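Local coordinates for disease resistance protein RRS1 (Arabidopsis thaliana, PDB 4C6S), which pairs with RPS4 to recognise the bacterial effectors AvrRps4 and PopP2 and binds W-box DNA, its TIR domain mediating homo- and heterodimerization, at residues V38-D43 with D76-V81. Sequence-based numbering, arbitrary orientation.
Sequences VDVDID and DKFAKV
Val40 meets Phe78 and Val81 of helix 74-82 just past the end of strand 35-39, an outer strand of the parallel sheet of the TIR domain. Its CG2, set between the backbone N and the carbonyl carbon (chi1 -60°), rests over a face of the Phe78 ring, 4.2 Å from the centroid and 28° off the ring normal, which qualifies as a CH-pi contact. The other branch, CG1, packs at 3.7 Å on Val81 CG2 and also comes near the ring at Phe78 CE1. Ser11 and Val13 also pack against Val40 and Phe78. Lys80 NZ donates to Val40 O at 2.9 Å, in the carbonyl plane on a lone pair, and it turns to Lys77 O in its own helix at 3.2 Å. Lys80 reaches both oxygens through a bend at its last torsion, and Phe47 adds a cation-pi contact. Asp41 follows in a type I turn from Asp39 to Ile42, which the Asx turn of Asp39 OD1 with Asp41 N (2.8 Å) reinforces. Asp41 OD1 takes Lys77 NZ on its syn side at 2.7 Å, forming a salt bridge from a lysine extended beyond CG, while OD2 accepts from Glu14 N. Two lysines three residues apart thus grip the turn through a carbonyl and a carboxylate beside an apolar core, tying the strand's exit to the helix; the bridge probably favours an ionised Asp41 despite nearby Glu15.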
# COMPACT_ATOMS: atom_id res chain seq x y z
N VAL A 38 -16.31 2.19 -0.55
CA VAL A 38 -17.16 2.88 0.41
C VAL A 38 -16.44 3.00 1.75
O VAL A 38 -16.03 2.00 2.33
CB VAL A 38 -18.50 2.15 0.61
CG1 VAL A 38 -19.29 2.79 1.75
CG2 VAL A 38 -19.29 2.19 -0.67
N ASP A 39 -16.30 4.24 2.21
CA ASP A 39 -15.67 4.55 3.49
C ASP A 39 -16.76 4.47 4.55
O ASP A 39 -17.70 5.26 4.52
CB ASP A 39 -15.08 5.98 3.40
CG ASP A 39 -14.43 6.47 4.70
OD1 ASP A 39 -14.62 5.84 5.76
OD2 ASP A 39 -13.76 7.52 4.65
N VAL A 40 -16.64 3.53 5.50
CA VAL A 40 -17.71 3.31 6.47
C VAL A 40 -17.74 4.40 7.55
O VAL A 40 -18.64 4.41 8.39
CB VAL A 40 -17.62 1.92 7.16
CG1 VAL A 40 -17.72 0.80 6.12
CG2 VAL A 40 -16.33 1.79 7.95
N ASP A 41 -16.75 5.29 7.53
CA ASP A 41 -16.65 6.34 8.54
C ASP A 41 -17.43 7.60 8.18
O ASP A 41 -17.42 8.57 8.92
CB ASP A 41 -15.18 6.71 8.79
CG ASP A 41 -14.45 5.66 9.59
OD1 ASP A 41 -15.08 5.02 10.45
OD2 ASP A 41 -13.24 5.48 9.35
N ILE A 42 -18.09 7.59 7.02
CA ILE A 42 -18.84 8.77 6.61
C ILE A 42 -20.17 8.88 7.38
O ILE A 42 -20.61 7.92 8.00
CB ILE A 42 -19.03 8.86 5.07
CG1 ILE A 42 -19.51 7.54 4.47
CG2 ILE A 42 -17.71 9.18 4.40
CD1 ILE A 42 -20.88 7.13 4.83
N ASP A 43 -20.77 10.06 7.34
CA ASP A 43 -22.07 10.29 7.98
C ASP A 43 -23.12 9.35 7.40
O ASP A 43 -23.06 9.01 6.22
CB ASP A 43 -22.49 11.74 7.78
CG ASP A 43 -22.24 12.22 6.36
OD1 ASP A 43 -21.13 12.72 6.08
OD2 ASP A 43 -23.15 12.09 5.52
N ASP A 76 -20.99 -0.99 15.14
CA ASP A 76 -20.90 0.45 14.95
C ASP A 76 -20.71 0.83 13.48
O ASP A 76 -21.28 1.82 13.01
CB ASP A 76 -19.76 1.01 15.79
CG ASP A 76 -19.68 2.52 15.72
OD1 ASP A 76 -20.75 3.17 15.69
OD2 ASP A 76 -18.55 3.05 15.69
N LYS A 77 -19.91 0.05 12.75
CA LYS A 77 -19.46 0.47 11.43
C LYS A 77 -19.71 -0.51 10.30
O LYS A 77 -19.90 -0.10 9.16
CB LYS A 77 -17.96 0.77 11.46
CG LYS A 77 -17.56 2.00 12.24
CD LYS A 77 -16.08 2.29 12.07
CE LYS A 77 -15.62 3.42 12.99
NZ LYS A 77 -14.21 3.82 12.69
N PHE A 78 -19.67 -1.81 10.59
CA PHE A 78 -19.71 -2.79 9.50
C PHE A 78 -21.01 -3.60 9.40
O PHE A 78 -21.31 -4.13 8.33
CB PHE A 78 -18.47 -3.69 9.54
CG PHE A 78 -17.22 -3.01 9.03
CD1 PHE A 78 -16.91 -3.02 7.67
CD2 PHE A 78 -16.38 -2.33 9.90
CE1 PHE A 78 -15.75 -2.40 7.18
CE2 PHE A 78 -15.23 -1.69 9.42
CZ PHE A 78 -14.91 -1.72 8.05
N ALA A 79 -21.77 -3.69 10.49
CA ALA A 79 -23.07 -4.36 10.42
C ALA A 79 -23.92 -3.78 9.28
O ALA A 79 -24.62 -4.51 8.59
CB ALA A 79 -23.82 -4.25 11.74
N LYS A 80 -23.86 -2.46 9.10
CA LYS A 80 -24.65 -1.80 8.07
C LYS A 80 -24.18 -2.18 6.66
O LYS A 80 -24.95 -2.06 5.70
CB LYS A 80 -24.63 -0.28 8.25
CG LYS A 80 -23.26 0.35 8.03
CD LYS A 80 -23.28 1.83 8.41
CE LYS A 80 -22.07 2.56 7.84
NZ LYS A 80 -21.04 2.88 8.85
N VAL A 81 -22.94 -2.65 6.54
CA VAL A 81 -22.44 -3.12 5.25
C VAL A 81 -22.97 -4.52 4.94
O VAL A 81 -23.47 -4.78 3.84
CB VAL A 81 -20.90 -3.13 5.18
CG1 VAL A 81 -20.45 -3.71 3.85
CG2 VAL A 81 -20.37 -1.72 5.33